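Local coordinates for endo-beta-1,4-glucanase (cellulase B) (Bacillus halodurans, PDB 4V2X), which probably hydrolyses beta-1,4-linked glucans as a family 5 glycoside hydrolase, with an Ig-like and a carbohydrate-binding CBM46 module joined to its catalytic module, at residues K184-P198 with G231-T245. Numbering follows the deposited sequence.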
# COMPACT_ATOMS: atom_id res chain seq x y z
N LYS A 184 23.34 19.42 6.76
CA LYS A 184 22.66 19.21 8.04
C LYS A 184 22.56 20.45 8.93
O LYS A 184 21.57 20.62 9.64
CB LYS A 184 23.28 18.05 8.82
CG LYS A 184 24.70 18.29 9.34
CD LYS A 184 25.27 17.00 9.92
CE LYS A 184 26.77 17.10 10.13
NZ LYS A 184 27.12 18.22 11.03
N ASP A 185 23.58 21.31 8.89
CA ASP A 185 23.60 22.50 9.75
C ASP A 185 23.05 23.77 9.08
O ASP A 185 23.07 24.84 9.68
CB ASP A 185 25.02 22.75 10.26
CG ASP A 185 25.50 21.65 11.19
OD1 ASP A 185 24.73 21.23 12.07
OD2 ASP A 185 26.65 21.21 11.04
N TYR A 186 22.54 23.64 7.86
CA TYR A 186 21.94 24.77 7.15
C TYR A 186 20.61 25.17 7.77
O TYR A 186 19.93 24.32 8.35
CB TYR A 186 21.74 24.44 5.67
CG TYR A 186 22.98 24.64 4.84
CD1 TYR A 186 24.16 23.98 5.15
CD2 TYR A 186 22.97 25.49 3.74
CE1 TYR A 186 25.31 24.18 4.40
CE2 TYR A 186 24.10 25.69 2.97
CZ TYR A 186 25.26 25.03 3.31
OH TYR A 186 26.39 25.23 2.55
N PRO A 187 20.23 26.45 7.66
CA PRO A 187 18.94 26.91 8.19
C PRO A 187 17.79 26.06 7.67
O PRO A 187 17.87 25.55 6.55
CB PRO A 187 18.82 28.34 7.65
CG PRO A 187 20.22 28.78 7.41
CD PRO A 187 20.98 27.55 7.01
N THR A 188 16.73 25.92 8.46
CA THR A 188 15.59 25.08 8.06
C THR A 188 14.77 25.69 6.92
O THR A 188 13.84 25.04 6.43
CB THR A 188 14.66 24.77 9.24
OG1 THR A 188 14.23 25.99 9.86
CG2 THR A 188 15.40 23.90 10.26
N LYS A 189 15.10 26.91 6.50
CA LYS A 189 14.53 27.49 5.27
C LYS A 189 15.00 26.73 4.02
O LYS A 189 14.40 26.88 2.95
CB LYS A 189 14.88 28.97 5.17
CG LYS A 189 14.21 29.79 6.26
CD LYS A 189 14.51 31.27 6.14
CE LYS A 189 13.72 31.91 5.01
NZ LYS A 189 13.86 33.39 5.06
N LEU A 190 16.06 25.94 4.16
CA LEU A 190 16.44 24.94 3.15
C LEU A 190 15.65 23.66 3.43
O LEU A 190 15.73 23.09 4.52
CB LEU A 190 17.94 24.64 3.20
CG LEU A 190 18.45 23.50 2.30
CD1 LEU A 190 18.19 23.79 0.82
CD2 LEU A 190 19.94 23.27 2.54
N MET A 191 14.86 23.23 2.44
CA MET A 191 14.08 21.99 2.54
C MET A 191 14.53 21.00 1.47
O MET A 191 15.07 21.39 0.44
CB MET A 191 12.58 22.29 2.41
CG MET A 191 12.12 22.67 1.01
SD MET A 191 10.61 23.65 1.01
CE MET A 191 11.29 25.26 1.40
N PHE A 192 14.30 19.71 1.74
CA PHE A 192 14.67 18.64 0.82
C PHE A 192 13.43 18.00 0.20
O PHE A 192 12.47 17.71 0.90
CB PHE A 192 15.42 17.51 1.54
CG PHE A 192 16.68 17.93 2.26
CD1 PHE A 192 17.39 19.06 1.91
CD2 PHE A 192 17.18 17.13 3.29
CE1 PHE A 192 18.55 19.41 2.58
CE2 PHE A 192 18.34 17.47 3.96
CZ PHE A 192 19.03 18.62 3.61
N GLU A 193 13.51 17.73 -1.11
CA GLU A 193 12.46 17.03 -1.87
C GLU A 193 13.04 15.71 -2.38
O GLU A 193 14.07 15.70 -3.06
CB GLU A 193 12.01 17.91 -3.03
CG GLU A 193 11.01 17.29 -4.00
CD GLU A 193 10.82 18.13 -5.25
OE1 GLU A 193 11.70 18.97 -5.56
OE2 GLU A 193 9.80 17.95 -5.93
N SER A 194 12.37 14.60 -2.08
CA SER A 194 12.94 13.26 -2.25
C SER A 194 13.35 12.92 -3.69
O SER A 194 14.45 12.42 -3.92
CB SER A 194 11.93 12.22 -1.77
OG SER A 194 10.71 12.32 -2.47
N VAL A 195 12.45 13.18 -4.64
CA VAL A 195 12.69 12.85 -6.05
C VAL A 195 11.69 13.59 -6.92
O VAL A 195 10.51 13.69 -6.56
CB VAL A 195 12.60 11.32 -6.31
CG1 VAL A 195 11.28 10.75 -5.82
CG2 VAL A 195 12.80 11.00 -7.79
N ASN A 196 12.15 14.10 -8.05
CA ASN A 196 11.25 14.78 -8.99
C ASN A 196 10.40 13.81 -9.82
O ASN A 196 10.93 12.87 -10.40
CB ASN A 196 12.07 15.63 -9.96
CG ASN A 196 11.19 16.49 -10.85
OD1 ASN A 196 10.44 17.32 -10.35
ND2 ASN A 196 11.29 16.31 -12.15
N GLU A 197 9.10 14.05 -9.89
CA GLU A 197 8.21 13.35 -10.84
C GLU A 197 8.49 11.84 -10.93
O GLU A 197 8.76 11.31 -12.01
CB GLU A 197 8.32 14.02 -12.22
CG GLU A 197 7.89 15.48 -12.19
CD GLU A 197 7.87 16.19 -13.53
OE1 GLU A 197 8.44 15.70 -14.52
OE2 GLU A 197 7.25 17.28 -13.58
N PRO A 198 8.43 11.14 -9.79
CA PRO A 198 8.79 9.72 -9.79
C PRO A 198 7.87 8.86 -10.63
O PRO A 198 6.66 9.07 -10.67
CB PRO A 198 8.68 9.33 -8.31
CG PRO A 198 7.78 10.35 -7.71
CD PRO A 198 8.10 11.62 -8.44
N GLY A 231 22.41 17.54 12.95
CA GLY A 231 22.16 18.96 12.74
C GLY A 231 20.69 19.32 12.90
O GLY A 231 20.03 18.88 13.84
N GLN A 232 20.18 20.10 11.96
CA GLN A 232 18.77 20.53 11.95
C GLN A 232 17.84 19.56 11.20
O GLN A 232 16.66 19.86 11.02
CB GLN A 232 18.67 21.89 11.26
CG GLN A 232 19.61 22.96 11.81
CD GLN A 232 18.89 23.93 12.71
OE1 GLN A 232 18.43 23.56 13.79
NE2 GLN A 232 18.77 25.17 12.27
N ASN A 233 18.36 18.40 10.79
CA ASN A 233 17.60 17.48 9.93
C ASN A 233 16.54 16.67 10.66
O ASN A 233 15.73 15.99 10.02
CB ASN A 233 18.56 16.55 9.18
CG ASN A 233 19.43 17.29 8.18
OD1 ASN A 233 19.19 18.47 7.88
ND2 ASN A 233 20.43 16.61 7.65
N ASP A 234 16.52 16.75 11.99
CA ASP A 234 15.44 16.17 12.77
C ASP A 234 14.12 16.92 12.59
O ASP A 234 13.06 16.34 12.76
CB ASP A 234 15.81 16.08 14.26
CG ASP A 234 16.14 17.43 14.87
OD1 ASP A 234 16.64 18.33 14.16
OD2 ASP A 234 15.91 17.59 16.09
N ILE A 235 14.20 18.21 12.25
CA ILE A 235 13.01 19.04 12.03
C ILE A 235 12.90 19.67 10.63
O ILE A 235 11.87 20.27 10.31
CB ILE A 235 12.90 20.15 13.10
CG1 ILE A 235 14.06 21.15 13.01
CG2 ILE A 235 12.82 19.53 14.48
CD1 ILE A 235 13.88 22.37 13.89
N ARG A 236 13.94 19.55 9.80
CA ARG A 236 13.94 20.19 8.48
C ARG A 236 12.73 19.73 7.69
O ARG A 236 12.47 18.53 7.60
CB ARG A 236 15.20 19.85 7.70
CG ARG A 236 15.33 20.59 6.38
CD ARG A 236 16.61 20.22 5.64
NE ARG A 236 17.78 20.38 6.50
CZ ARG A 236 18.32 21.54 6.86
NH1 ARG A 236 17.82 22.70 6.43
NH2 ARG A 236 19.38 21.55 7.67
N PRO A 237 11.98 20.67 7.11
CA PRO A 237 10.85 20.24 6.29
C PRO A 237 11.27 19.38 5.10
O PRO A 237 12.29 19.63 4.46
CB PRO A 237 10.24 21.57 5.82
CG PRO A 237 10.50 22.47 6.98
CD PRO A 237 11.90 22.11 7.41
N LEU A 238 10.46 18.35 4.84
CA LEU A 238 10.71 17.41 3.75
C LEU A 238 9.52 17.42 2.82
O LEU A 238 8.36 17.43 3.25
CB LEU A 238 10.93 16.00 4.30
CG LEU A 238 12.03 15.89 5.35
CD1 LEU A 238 12.15 14.45 5.82
CD2 LEU A 238 13.35 16.40 4.81
N VAL A 239 9.82 17.40 1.53
CA VAL A 239 8.82 17.51 0.48
C VAL A 239 8.69 16.17 -0.22
O VAL A 239 9.67 15.63 -0.73
CB VAL A 239 9.19 18.62 -0.53
CG1 VAL A 239 8.08 18.78 -1.58
CG2 VAL A 239 9.43 19.94 0.18
N LEU A 240 7.47 15.62 -0.23
CA LEU A 240 7.22 14.29 -0.79
C LEU A 240 6.20 14.36 -1.92
O LEU A 240 5.13 14.94 -1.76
CB LEU A 240 6.71 13.33 0.29
CG LEU A 240 7.59 13.12 1.53
CD1 LEU A 240 6.93 12.17 2.51
CD2 LEU A 240 8.98 12.61 1.14
N PRO A 241 6.53 13.76 -3.08
CA PRO A 241 5.67 13.83 -4.25
C PRO A 241 4.67 12.70 -4.37
O PRO A 241 4.88 11.60 -3.86
CB PRO A 241 6.67 13.71 -5.39
CG PRO A 241 7.69 12.76 -4.85
CD PRO A 241 7.83 13.14 -3.40
N THR A 242 3.59 12.97 -5.10
CA THR A 242 2.78 11.90 -5.68
C THR A 242 3.52 11.29 -6.88
O THR A 242 4.45 11.90 -7.43
CB THR A 242 1.44 12.43 -6.20
OG1 THR A 242 1.69 13.52 -7.10
CG2 THR A 242 0.58 12.93 -5.07
N MET A 243 3.08 10.11 -7.30
CA MET A 243 3.58 9.49 -8.54
C MET A 243 3.36 10.46 -9.70
O MET A 243 2.26 11.03 -9.84
CB MET A 243 2.87 8.17 -8.83
CG MET A 243 3.59 7.27 -9.83
SD MET A 243 5.09 6.51 -9.16
CE MET A 243 4.36 5.37 -7.99
N GLU A 244 4.41 10.66 -10.49
CA GLU A 244 4.41 11.58 -11.64
C GLU A 244 4.09 13.03 -11.25
O GLU A 244 3.83 13.86 -12.12
CB GLU A 244 3.45 11.10 -12.73
CG GLU A 244 3.87 9.80 -13.40
CD GLU A 244 2.99 9.41 -14.57
OE1 GLU A 244 1.95 10.06 -14.82
OE2 GLU A 244 3.35 8.43 -15.25
N THR A 245 4.16 13.33 -9.95
CA THR A 245 3.62 14.56 -9.37
C THR A 245 2.22 14.89 -9.90
O THR A 245 1.84 16.06 -10.02
CB THR A 245 4.57 15.77 -9.53
OG1 THR A 245 4.87 15.96 -10.92
CG2 THR A 245 5.88 15.57 -8.72
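Arg236 meets Phe192 because its first two torsions are extended, with CG trans to the backbone nitrogen (chi1 -175°), carrying CD over the ring centre, a CH-pi contact 3.6 Å from the Phe192 centroid. The bend at chi3 (-52°) then sets the guanidinium edge-on among main-chain carbonyls of the type I turn Pro187-Leu190 and the residues just before it, which lie near its plane. NH1 bonds Leu190 O (2.9 Å, 166°) and Pro187 O, which also takes Leu190 N on its other face; NH1 and NH2 together grip Tyr186 O, and NH2 adds a weak bond to Lys184 O. On the remaining edge, NE and NH2 share Asn233 OD1, fixing the plane's rotation. With an alanine here, the carbonyls of Tyr186 and Leu190 would probably lose these donors and the Phe192 face its cover. Beyond, strands 190-193 and 238-241 pair in parallel as neighbours in the (beta/alpha)8 (TIM) barrel of this family 5 module: Val239 N bonds Phe192 O (2.7 Å), and Ser194 N bonds Val239 O. Further along, Pro198 CG packs on Pro241 CG (3.7 Å), and Glu244 N bonds Pro198 O. One buried arginine thus satisfies several main-chain oxygens at the strands' N-terminal end, whose carbonyl dipoles, with Asn233 OD1, probably stabilise its positive charge.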